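Long-range contacts in carboxylic ester hydrolase (Aspergillus niger, PDB 7K4O), which hydrolyses ester bonds of tannins as a fungal tannase of the serine hydrolase type, probably secreted, and binds gallic acid in its pocket: residues Ala212-Phe217 and Thr424-Arg429; Val321-Gln326 and Trp542-Asp547; Trp382-Leu387 and Ala548-Val553; Val411-Gly416 and Tyr455-Val460. All coordinates share one frame; numbering follows the deposited sequence.

Interaction 1: residues Ala212-Phe217 and Thr424-Arg429; sequences AFRWSF and TAASIR. With GDE (3,4,5-trihydroxybenzoic acid), chain J.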
# COMPACT_ATOMS: atom_id res chain seq x y z
N ALA A 212 -3.84 1.34 0.57
CA ALA A 212 -5.18 1.00 1.09
C ALA A 212 -6.06 2.25 1.22
O ALA A 212 -6.73 2.43 2.27
CB ALA A 212 -5.04 0.27 2.36
N PHE A 213 -6.05 3.10 0.19
CA PHE A 213 -6.95 4.29 0.16
C PHE A 213 -8.32 3.87 -0.43
O PHE A 213 -8.60 2.67 -0.63
CB PHE A 213 -6.26 5.46 -0.51
CG PHE A 213 -5.83 5.29 -1.94
CD1 PHE A 213 -6.25 4.24 -2.73
CD2 PHE A 213 -4.98 6.25 -2.50
CE1 PHE A 213 -5.88 4.19 -4.07
CE2 PHE A 213 -4.58 6.17 -3.82
CZ PHE A 213 -5.09 5.18 -4.61
N ARG A 214 -9.17 4.85 -0.66
CA ARG A 214 -10.58 4.64 -1.06
C ARG A 214 -11.21 3.71 -0.03
O ARG A 214 -11.92 2.75 -0.41
CB ARG A 214 -10.66 4.14 -2.51
CG ARG A 214 -12.00 4.44 -3.16
CD ARG A 214 -12.02 4.09 -4.63
NE ARG A 214 -11.10 4.98 -5.37
CZ ARG A 214 -9.93 4.64 -5.91
NH1 ARG A 214 -9.47 3.41 -5.85
NH2 ARG A 214 -9.20 5.60 -6.44
N TRP A 215 -11.04 4.03 1.24
CA TRP A 215 -11.29 3.16 2.40
C TRP A 215 -12.63 2.40 2.31
O TRP A 215 -12.61 1.16 2.45
CB TRP A 215 -11.23 3.99 3.69
CG TRP A 215 -11.27 3.11 4.90
CD1 TRP A 215 -12.35 2.71 5.63
CD2 TRP A 215 -10.11 2.60 5.58
NE1 TRP A 215 -11.93 1.91 6.66
CE2 TRP A 215 -10.57 1.83 6.68
CE3 TRP A 215 -8.73 2.67 5.35
CZ2 TRP A 215 -9.70 1.13 7.50
CZ3 TRP A 215 -7.87 2.00 6.18
CH2 TRP A 215 -8.34 1.24 7.24
N SER A 216 -13.75 3.10 2.12
CA SER A 216 -15.07 2.44 2.24
C SER A 216 -15.21 1.39 1.13
O SER A 216 -15.99 0.44 1.34
CB SER A 216 -16.20 3.49 2.24
OG SER A 216 -16.32 4.14 0.99
N PHE A 217 -14.61 1.59 -0.03
CA PHE A 217 -14.74 0.65 -1.17
C PHE A 217 -13.73 -0.46 -0.97
O PHE A 217 -14.07 -1.64 -1.08
CB PHE A 217 -14.55 1.40 -2.48
CG PHE A 217 -15.70 2.28 -2.90
CD1 PHE A 217 -16.00 3.44 -2.21
CD2 PHE A 217 -16.54 1.91 -3.93
CE1 PHE A 217 -17.11 4.20 -2.53
CE2 PHE A 217 -17.60 2.70 -4.30
CZ PHE A 217 -17.89 3.84 -3.60
N THR A 424 -5.23 -3.74 -8.36
CA THR A 424 -4.31 -2.85 -9.10
C THR A 424 -5.03 -1.65 -9.68
O THR A 424 -4.46 -0.53 -9.70
CB THR A 424 -3.55 -3.64 -10.18
OG1 THR A 424 -3.13 -4.88 -9.63
CG2 THR A 424 -2.38 -2.82 -10.70
N ALA A 425 -6.25 -1.84 -10.22
CA ALA A 425 -7.00 -0.74 -10.83
C ALA A 425 -7.31 0.37 -9.82
O ALA A 425 -7.63 1.47 -10.26
CB ALA A 425 -8.24 -1.31 -11.50
N ALA A 426 -7.26 0.09 -8.53
CA ALA A 426 -7.53 1.12 -7.49
C ALA A 426 -6.49 2.24 -7.62
O ALA A 426 -6.86 3.41 -7.37
CB ALA A 426 -7.53 0.58 -6.13
N SER A 427 -5.26 1.89 -7.99
CA SER A 427 -4.18 2.91 -8.11
C SER A 427 -4.35 3.71 -9.38
O SER A 427 -4.20 4.95 -9.35
CB SER A 427 -2.80 2.27 -8.00
OG SER A 427 -2.53 1.83 -6.68
N ILE A 428 -4.63 3.07 -10.53
CA ILE A 428 -4.88 3.82 -11.77
C ILE A 428 -6.00 4.82 -11.52
O ILE A 428 -5.93 5.98 -11.97
CB ILE A 428 -5.21 2.86 -12.94
CG1 ILE A 428 -3.97 2.17 -13.52
CG2 ILE A 428 -5.89 3.64 -14.01
CD1 ILE A 428 -3.30 1.21 -12.65
N ARG A 429 -7.07 4.38 -10.86
CA ARG A 429 -8.22 5.28 -10.69
C ARG A 429 -7.82 6.59 -10.00
O ARG A 429 -8.30 7.65 -10.37
CB ARG A 429 -9.36 4.60 -9.94
CG ARG A 429 -10.60 5.51 -9.96
CD ARG A 429 -11.78 4.82 -9.28
NE ARG A 429 -12.97 5.62 -9.36
CZ ARG A 429 -13.88 5.55 -10.35
NH1 ARG A 429 -13.77 4.67 -11.33
NH2 ARG A 429 -14.94 6.34 -10.33
OAA GDE J . -1.61 -2.98 4.97
OAB GDE J . -1.61 -5.00 4.06
OAC GDE J . -6.61 -1.79 5.03
OAD GDE J . -6.15 -5.19 1.71
OAE GDE J . -7.69 -3.44 3.02
CAF GDE J . -4.41 -2.85 4.71
CAG GDE J . -4.17 -4.59 3.01
CAH GDE J . -2.21 -3.94 4.38
CAI GDE J . -5.77 -2.72 4.38
CAJ GDE J . -5.56 -4.48 2.70
CAK GDE J . -3.67 -3.82 4.05
CAL GDE J . -6.31 -3.55 3.36
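Arg214 reaches from the start of helix 215-221 to helix 425-438 and grips the carbonyl oxygen of Ala426. Its NH1 gives the main bond, 3.0 Å to Ala426 O with an N-H...O angle of 159°, and the acceptor lies practically in the guanidinium plane; NH2 adds a weak second bond to the same oxygen. The chain runs out straight and then bends at its third torsion (chi3 -67°), which turns the flat group edge-on to the carbonyl. One face of that group is covered by Arg429, whose CD sits 3.8 Å above its centre, while CB comes 3.6 Å from Arg214 NH2. The two guanidinium planes stand nearly perpendicular, and each charge has a partner of its own: Arg214 NE forms a salt bridge with the C-terminal carboxylate of Tyr554, and Arg429 NE bonds to Val553 O. The Phe213 ring brings its edge to the same Ala426 carbonyl, CE1 lying 3.5 Å from Ala426 O. Ala212, next in line, packs its CB against the gallic acid at 3.7 Å from CAI. The buried contact thus ties the pocket-lining loop and helix 215-221 to helix 425-438, with helix 187-196 touching Phe213 and strand 455-460 lying against Ser427.

Interaction 2: residues Val321-Gln326 and Trp542-Asp547; sequences VYFSYQ and WHYDLD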
# COMPACT_ATOMS: atom_id res chain seq x y z
N VAL A 321 -20.57 -1.06 -9.01
CA VAL A 321 -20.23 -0.39 -7.73
C VAL A 321 -18.71 -0.23 -7.60
O VAL A 321 -18.28 0.85 -7.14
CB VAL A 321 -20.79 -1.16 -6.54
CG1 VAL A 321 -20.63 -0.32 -5.28
CG2 VAL A 321 -22.27 -1.55 -6.75
N TYR A 322 -17.95 -1.27 -7.91
CA TYR A 322 -16.48 -1.20 -7.79
C TYR A 322 -15.88 -2.19 -8.79
O TYR A 322 -16.59 -2.71 -9.65
CB TYR A 322 -16.06 -1.40 -6.33
CG TYR A 322 -14.70 -0.79 -5.96
CD1 TYR A 322 -14.39 0.49 -6.37
CD2 TYR A 322 -13.75 -1.51 -5.25
CE1 TYR A 322 -13.13 1.04 -6.10
CE2 TYR A 322 -12.52 -0.94 -4.90
CZ TYR A 322 -12.24 0.34 -5.33
OH TYR A 322 -10.98 0.86 -5.05
N PHE A 323 -14.60 -2.45 -8.65
CA PHE A 323 -13.81 -3.39 -9.48
C PHE A 323 -13.04 -4.25 -8.53
O PHE A 323 -12.95 -4.00 -7.32
CB PHE A 323 -12.97 -2.64 -10.51
CG PHE A 323 -12.32 -1.38 -9.97
CD1 PHE A 323 -11.25 -1.49 -9.12
CD2 PHE A 323 -12.82 -0.14 -10.28
CE1 PHE A 323 -10.70 -0.35 -8.55
CE2 PHE A 323 -12.23 1.00 -9.77
CZ PHE A 323 -11.19 0.87 -8.89
N SER A 324 -12.53 -5.33 -9.09
CA SER A 324 -11.85 -6.36 -8.31
C SER A 324 -10.41 -6.50 -8.81
O SER A 324 -9.97 -5.72 -9.68
CB SER A 324 -12.61 -7.67 -8.38
OG SER A 324 -12.13 -8.59 -7.43
N TYR A 325 -9.73 -7.46 -8.22
CA TYR A 325 -8.31 -7.79 -8.53
C TYR A 325 -8.19 -8.18 -9.99
O TYR A 325 -9.16 -8.71 -10.62
CB TYR A 325 -7.82 -8.89 -7.61
CG TYR A 325 -8.22 -8.68 -6.18
CD1 TYR A 325 -7.59 -7.72 -5.39
CD2 TYR A 325 -9.26 -9.37 -5.62
CE1 TYR A 325 -7.98 -7.49 -4.09
CE2 TYR A 325 -9.67 -9.14 -4.32
CZ TYR A 325 -9.02 -8.21 -3.53
OH TYR A 325 -9.41 -8.04 -2.23
N GLN A 326 -7.03 -7.92 -10.55
CA GLN A 326 -6.73 -8.27 -11.96
C GLN A 326 -6.72 -9.79 -12.12
O GLN A 326 -6.45 -10.55 -11.20
CB GLN A 326 -5.36 -7.74 -12.36
CG GLN A 326 -5.29 -6.23 -12.52
CD GLN A 326 -6.25 -5.68 -13.54
OE1 GLN A 326 -7.35 -5.21 -13.22
NE2 GLN A 326 -5.85 -5.74 -14.82
N TRP A 542 -8.60 -0.36 -17.95
CA TRP A 542 -8.26 0.00 -16.55
C TRP A 542 -9.22 1.05 -16.02
O TRP A 542 -9.00 1.52 -14.87
CB TRP A 542 -6.83 0.57 -16.47
CG TRP A 542 -5.72 -0.41 -16.66
CD1 TRP A 542 -5.03 -0.64 -17.82
CD2 TRP A 542 -5.11 -1.23 -15.66
NE1 TRP A 542 -4.09 -1.60 -17.61
CE2 TRP A 542 -4.08 -1.96 -16.28
CE3 TRP A 542 -5.39 -1.47 -14.32
CZ2 TRP A 542 -3.32 -2.89 -15.60
CZ3 TRP A 542 -4.62 -2.38 -13.62
CH2 TRP A 542 -3.59 -3.08 -14.25
N HIS A 543 -10.16 1.52 -16.83
CA HIS A 543 -11.04 2.64 -16.46
C HIS A 543 -12.44 2.09 -16.24
O HIS A 543 -12.94 1.36 -17.12
CB HIS A 543 -11.06 3.71 -17.52
CG HIS A 543 -9.76 4.44 -17.68
ND1 HIS A 543 -9.48 5.19 -18.81
CD2 HIS A 543 -8.70 4.57 -16.85
CE1 HIS A 543 -8.29 5.75 -18.66
NE2 HIS A 543 -7.78 5.38 -17.47
N TYR A 544 -13.06 2.46 -15.14
CA TYR A 544 -14.38 1.91 -14.75
C TYR A 544 -15.37 3.04 -14.50
O TYR A 544 -15.09 4.05 -13.90
CB TYR A 544 -14.26 0.97 -13.56
CG TYR A 544 -13.45 -0.24 -13.89
CD1 TYR A 544 -14.03 -1.33 -14.50
CD2 TYR A 544 -12.07 -0.27 -13.70
CE1 TYR A 544 -13.30 -2.45 -14.85
CE2 TYR A 544 -11.31 -1.38 -14.04
CZ TYR A 544 -11.94 -2.47 -14.65
OH TYR A 544 -11.21 -3.57 -14.99
N ASP A 545 -16.60 2.81 -15.00
CA ASP A 545 -17.74 3.70 -14.77
C ASP A 545 -18.53 3.13 -13.59
O ASP A 545 -19.20 2.05 -13.74
CB ASP A 545 -18.60 3.81 -16.03
CG ASP A 545 -19.85 4.64 -15.80
OD1 ASP A 545 -19.95 5.35 -14.80
OD2 ASP A 545 -20.74 4.53 -16.65
N LEU A 546 -18.44 3.75 -12.42
CA LEU A 546 -19.13 3.23 -11.22
C LEU A 546 -20.55 3.80 -11.20
O LEU A 546 -20.89 4.67 -10.37
CB LEU A 546 -18.34 3.60 -9.95
CG LEU A 546 -16.88 3.14 -9.99
CD1 LEU A 546 -16.22 3.33 -8.63
CD2 LEU A 546 -16.76 1.68 -10.37
N ASP A 547 -21.37 3.37 -12.17
CA ASP A 547 -22.69 3.99 -12.37
C ASP A 547 -23.71 3.58 -11.29
O ASP A 547 -24.77 4.20 -11.27
CB ASP A 547 -23.19 3.65 -13.78
CG ASP A 547 -23.45 2.17 -13.99
OD1 ASP A 547 -22.63 1.33 -13.62
OD2 ASP A 547 -24.49 1.87 -14.60
O HOH W 1 -8.66 -3.25 -14.83
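Phe323 lies obliquely against Tyr544, the ring planes 36° apart and the centroids separated by 5.0 Å. The main overlap comes from the root of the phenylalanine: CB stands over the middle of the tyrosine face, 4.0 Å from the Tyr544 ring centroid, in a CH-pi contact almost on the ring normal. From there the Phe323 ring leans toward one side of Tyr544, so that their two CD2 atoms come within 3.5 Å. At the far end Gln326 lays its side-chain amide over one face of Trp542. The planes are 19° apart, and NE2 sits 3.5 Å from Trp542 CH2, toward the rim of the indole; a bend at the second torsion of Gln326 (chi2 -58°) folds the amide across the ring. That NE2 also bonds to Thr266, and the indole NE1 to Asp267. Both partners are irregular chain running in nearly opposite directions, and no direct hydrogen bond joins them; Leu546, at the centre of an inverse gamma turn, brings the second one close to Val321. A water links the middle to the far end, donating to Gln326 OE1 at 2.9 Å and lying 2.6 Å from Tyr544 OH in the plane of the tyrosine ring. At the turn, both methyls of Leu546 pack against the Val321 carbonyl, CD1 at 3.6 Å from Val321 O, and the same CD1 meets the edge of the Tyr322 ring.

Interaction 3: residues Trp382-Leu387 and Ala548-Val553; sequences WMISGL and AVPMPV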
# COMPACT_ATOMS: atom_id res chain seq x y z
N TRP A 382 -22.85 -0.17 2.20
CA TRP A 382 -21.65 0.04 3.06
C TRP A 382 -20.63 0.91 2.33
O TRP A 382 -20.05 1.85 2.97
CB TRP A 382 -21.08 -1.29 3.49
CG TRP A 382 -21.78 -1.92 4.66
CD1 TRP A 382 -22.38 -1.32 5.72
CD2 TRP A 382 -21.90 -3.34 4.87
NE1 TRP A 382 -22.85 -2.28 6.58
CE2 TRP A 382 -22.55 -3.51 6.11
CE3 TRP A 382 -21.41 -4.46 4.21
CZ2 TRP A 382 -22.78 -4.78 6.65
CZ3 TRP A 382 -21.61 -5.71 4.75
CH2 TRP A 382 -22.29 -5.86 5.96
N MET A 383 -20.42 0.70 1.05
CA MET A 383 -19.39 1.52 0.35
C MET A 383 -19.84 2.97 0.33
O MET A 383 -19.02 3.90 0.54
CB MET A 383 -19.12 0.98 -1.06
CG MET A 383 -18.54 -0.41 -1.01
SD MET A 383 -18.13 -1.00 -2.65
CE MET A 383 -17.44 -2.60 -2.25
N ILE A 384 -21.12 3.20 0.00
CA ILE A 384 -21.66 4.58 -0.15
C ILE A 384 -21.75 5.26 1.21
O ILE A 384 -21.38 6.45 1.30
CB ILE A 384 -23.01 4.56 -0.88
CG1 ILE A 384 -22.78 4.07 -2.32
CG2 ILE A 384 -23.65 5.94 -0.84
CD1 ILE A 384 -24.05 3.97 -3.19
N SER A 385 -22.27 4.60 2.23
CA SER A 385 -22.42 5.25 3.55
C SER A 385 -21.04 5.54 4.15
O SER A 385 -20.89 6.61 4.77
CB SER A 385 -23.26 4.48 4.54
OG SER A 385 -22.73 3.21 4.79
N GLY A 386 -20.11 4.62 3.97
CA GLY A 386 -18.75 4.83 4.51
C GLY A 386 -18.02 5.96 3.81
O GLY A 386 -17.15 6.58 4.42
N LEU A 387 -18.32 6.19 2.54
CA LEU A 387 -17.68 7.32 1.80
C LEU A 387 -18.00 8.62 2.52
O LEU A 387 -17.09 9.42 2.76
CB LEU A 387 -18.18 7.31 0.35
CG LEU A 387 -17.77 8.48 -0.51
CD1 LEU A 387 -16.23 8.55 -0.59
CD2 LEU A 387 -18.36 8.36 -1.91
N ALA A 548 -23.41 2.67 -10.38
CA ALA A 548 -24.24 2.39 -9.20
C ALA A 548 -24.16 3.53 -8.17
O ALA A 548 -24.98 3.55 -7.24
CB ALA A 548 -23.88 1.09 -8.57
N VAL A 549 -23.12 4.34 -8.23
CA VAL A 549 -22.80 5.31 -7.16
C VAL A 549 -23.07 6.71 -7.66
O VAL A 549 -22.44 7.15 -8.61
CB VAL A 549 -21.36 5.15 -6.66
CG1 VAL A 549 -21.11 6.20 -5.57
CG2 VAL A 549 -21.11 3.75 -6.16
N PRO A 550 -24.08 7.45 -7.13
CA PRO A 550 -24.38 8.78 -7.67
C PRO A 550 -23.22 9.79 -7.49
O PRO A 550 -23.02 10.61 -8.31
CB PRO A 550 -25.66 9.19 -6.94
CG PRO A 550 -26.29 7.89 -6.55
CD PRO A 550 -25.15 6.95 -6.22
N MET A 551 -22.51 9.68 -6.38
CA MET A 551 -21.38 10.60 -6.07
C MET A 551 -20.22 10.21 -6.98
O MET A 551 -19.95 9.02 -7.18
CB MET A 551 -20.92 10.41 -4.63
CG MET A 551 -21.88 10.88 -3.54
SD MET A 551 -22.20 12.62 -3.64
CE MET A 551 -20.69 13.37 -2.98
N PRO A 552 -19.35 11.16 -7.36
CA PRO A 552 -18.04 10.83 -7.91
C PRO A 552 -17.26 10.05 -6.86
O PRO A 552 -17.20 10.36 -5.68
CB PRO A 552 -17.37 12.19 -8.20
CG PRO A 552 -18.51 13.19 -8.20
CD PRO A 552 -19.53 12.62 -7.23
N VAL A 553 -16.61 9.01 -7.33
CA VAL A 553 -15.73 8.21 -6.46
C VAL A 553 -14.31 8.42 -6.95
O VAL A 553 -13.95 7.87 -8.00
CB VAL A 553 -16.12 6.75 -6.50
CG1 VAL A 553 -15.16 5.92 -5.67
CG2 VAL A 553 -17.58 6.57 -6.02
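Leu387 of helix 376-390 points its side chain at Met551 in the C-terminal tail of the chain, CD2 lying 4.3 Å from Met551 CB and a little farther from the Pro552 carbonyl. It is the buried end of the contact on the helix side. One helical turn earlier, the partly exposed Ile384 buries about as much surface, sliding past the buried Val549 in the opposite direction: its CD1 is 4.2 Å from Val549 CG2, and CG1 is about as near to the same methyl. With CG1 placed anti to the carbonyl carbon (chi1 -66°) and CD1 extended beyond it, the isoleucine reaches the tail with its long branch, which also approaches the carbonyl of Ala548 and, at 4.4 Å from CD1, Pro550 CD. All these are van der Waals contacts without any hydrogen bond across. Toward solvent the join becomes looser: Pro550, Met551 and Pro552 are exposed, and they touch a neighbouring molecule in the crystal. On the inner side the tail is tied down by Val553, whose carbonyl accepts a bond from Arg429 of helix 425-438. The tail lies along one flank of helix 376-390, while helix 215-221 packs on that helix through Phe217 and Ser216, and helix 351-361 meets it at Trp382.

Interaction 4: residues Val411-Gly416 and Tyr455-Val460; sequences VIHFHG and YRLYTV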
# COMPACT_ATOMS: atom_id res chain seq x y z
N VAL A 411 5.93 12.30 -6.46
CA VAL A 411 5.43 10.99 -6.02
C VAL A 411 5.88 9.91 -6.99
O VAL A 411 5.68 10.08 -8.21
CB VAL A 411 3.90 10.98 -5.87
CG1 VAL A 411 3.37 9.61 -5.52
CG2 VAL A 411 3.43 12.03 -4.86
N ILE A 412 6.35 8.81 -6.45
CA ILE A 412 6.51 7.50 -7.14
C ILE A 412 5.49 6.56 -6.49
O ILE A 412 5.57 6.31 -5.29
CB ILE A 412 7.94 6.93 -7.03
CG1 ILE A 412 8.93 7.80 -7.79
CG2 ILE A 412 7.96 5.49 -7.48
CD1 ILE A 412 10.36 7.44 -7.55
N HIS A 413 4.53 6.12 -7.28
CA HIS A 413 3.44 5.22 -6.86
C HIS A 413 3.59 3.91 -7.64
O HIS A 413 3.67 3.97 -8.88
CB HIS A 413 2.15 5.96 -7.13
CG HIS A 413 0.87 5.29 -6.79
ND1 HIS A 413 -0.33 5.93 -6.99
CD2 HIS A 413 0.57 4.06 -6.31
CE1 HIS A 413 -1.32 5.11 -6.64
NE2 HIS A 413 -0.82 3.96 -6.22
N PHE A 414 3.56 2.80 -6.96
CA PHE A 414 3.66 1.48 -7.65
C PHE A 414 2.63 0.52 -7.10
O PHE A 414 2.13 0.67 -5.98
CB PHE A 414 5.07 0.90 -7.56
CG PHE A 414 5.52 0.55 -6.18
CD1 PHE A 414 6.05 1.53 -5.34
CD2 PHE A 414 5.45 -0.76 -5.72
CE1 PHE A 414 6.39 1.21 -4.04
CE2 PHE A 414 5.82 -1.07 -4.44
CZ PHE A 414 6.33 -0.09 -3.61
N HIS A 415 2.31 -0.51 -7.89
CA HIS A 415 1.29 -1.50 -7.52
C HIS A 415 1.54 -2.82 -8.25
O HIS A 415 1.71 -2.78 -9.48
CB HIS A 415 -0.10 -0.90 -7.82
CG HIS A 415 -1.20 -1.53 -7.05
ND1 HIS A 415 -2.22 -0.76 -6.50
CD2 HIS A 415 -1.49 -2.83 -6.76
CE1 HIS A 415 -3.06 -1.56 -5.88
NE2 HIS A 415 -2.65 -2.84 -6.00
N GLY A 416 1.53 -3.94 -7.56
CA GLY A 416 1.68 -5.25 -8.21
C GLY A 416 0.53 -5.58 -9.14
O GLY A 416 -0.63 -5.39 -8.77
N TYR A 455 3.97 13.22 -10.61
CA TYR A 455 3.27 12.07 -9.97
C TYR A 455 3.21 10.95 -11.01
O TYR A 455 2.45 11.05 -11.95
CB TYR A 455 1.87 12.46 -9.46
CG TYR A 455 0.96 11.32 -9.05
CD1 TYR A 455 1.45 10.05 -8.75
CD2 TYR A 455 -0.41 11.53 -8.91
CE1 TYR A 455 0.59 9.00 -8.39
CE2 TYR A 455 -1.27 10.51 -8.53
CZ TYR A 455 -0.78 9.23 -8.32
OH TYR A 455 -1.62 8.21 -7.99
N ARG A 456 4.07 9.97 -10.85
CA ARG A 456 4.26 8.86 -11.79
C ARG A 456 3.83 7.57 -11.11
O ARG A 456 4.11 7.34 -9.93
CB ARG A 456 5.70 8.83 -12.30
CG ARG A 456 6.08 10.11 -13.03
CD ARG A 456 7.55 10.20 -13.45
NE ARG A 456 7.78 9.30 -14.55
CZ ARG A 456 7.48 9.55 -15.83
NH1 ARG A 456 6.98 10.71 -16.21
NH2 ARG A 456 7.75 8.63 -16.73
N LEU A 457 3.16 6.73 -11.90
CA LEU A 457 2.54 5.48 -11.46
C LEU A 457 3.07 4.32 -12.31
O LEU A 457 3.11 4.43 -13.56
CB LEU A 457 1.02 5.62 -11.64
CG LEU A 457 0.22 4.34 -11.45
CD1 LEU A 457 0.32 3.78 -10.03
CD2 LEU A 457 -1.23 4.62 -11.83
N TYR A 458 3.41 3.24 -11.65
CA TYR A 458 4.05 2.07 -12.29
C TYR A 458 3.39 0.79 -11.79
O TYR A 458 3.33 0.58 -10.57
CB TYR A 458 5.56 2.04 -12.02
CG TYR A 458 6.30 3.31 -12.32
CD1 TYR A 458 6.36 4.31 -11.36
CD2 TYR A 458 7.00 3.52 -13.51
CE1 TYR A 458 7.05 5.48 -11.56
CE2 TYR A 458 7.69 4.70 -13.71
CZ TYR A 458 7.73 5.68 -12.74
OH TYR A 458 8.40 6.88 -12.90
N THR A 459 2.93 -0.09 -12.67
CA THR A 459 2.53 -1.43 -12.22
C THR A 459 3.72 -2.38 -12.26
O THR A 459 4.69 -2.14 -13.05
CB THR A 459 1.29 -1.97 -12.97
OG1 THR A 459 1.63 -2.41 -14.29
CG2 THR A 459 0.16 -0.95 -13.02
N VAL A 460 3.68 -3.40 -11.43
CA VAL A 460 4.84 -4.34 -11.30
C VAL A 460 4.39 -5.70 -11.83
O VAL A 460 3.63 -6.42 -11.16
CB VAL A 460 5.34 -4.43 -9.86
CG1 VAL A 460 6.64 -5.23 -9.80
CG2 VAL A 460 5.52 -3.03 -9.25
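His413 and Tyr455, on neighbouring strands, are joined through their side chains: His413 ND1 lies 2.8 Å from Tyr455 OH in a hydrogen bond that either group could donate. Both side chains set CG anti to the backbone N (chi1 -180° and 168°) and run alongside each other; the rings are almost coplanar, at 8°, and meet rim to rim. Leu457 then closes one face of the imidazole, CD1 standing 3.6 Å from the centroid of the His413 ring in a CH-pi contact. The remaining ring nitrogen, NE2, bonds to Ser427 of helix 425-438, whose OG also meets His415 ND1; His415 NE2 is taken up by the carbonyl of Ile422. Between the strands five backbone bonds follow the parallel pattern. His413 and His415 each use both N and O: His413 N reaches Arg456 O at 2.9 Å, and Val460 N reaches His415 O at 2.8 Å. This is the edge of the central sheet of an alpha/beta-hydrolase fold, strand 455-460 being outermost and linked to strand 410-416 by a crossover through helices 425-438 and 444-452. The intervening N-H and C=O groups of Ile412 and Phe414 turn the other way and bond to strand 205-209 and its end. On the opposite face from the histidines, Ile412 CG2 touches Tyr458 CE1 at 4.2 Å, and Phe414 CD2 lies equally far from Val460 CG2. The hydroxyl of Tyr458 is bonded to Pro495 O, and Arg456 binds the carbonyls of Asn452, Pro495 and Thr496.

Overall arrangement
Interaction 1 touches each of the other three, its centre 10 Å from that of interaction 2 and 13 Å from those of interactions 3 and 4. Helix 425-438 follows strand 410-416 in the chain, so interaction 4, at the sheet edge, passes into interaction 1 through hydrogen bonds between Ser427 and His415 and between Thr424 and Gly416. Segments 542-547 and 548-553 are consecutive, and this C-terminal tail runs from interaction 2 into interaction 3, meeting Arg429 on both. Along the chain interaction 4 is nested within the loops closed by interactions 2 and 3, whereas interaction 1 crosses all three. The tail thereby joins helix 425-438 to helix 376-390, while the gallic acid lies against Ala212 of interaction 1.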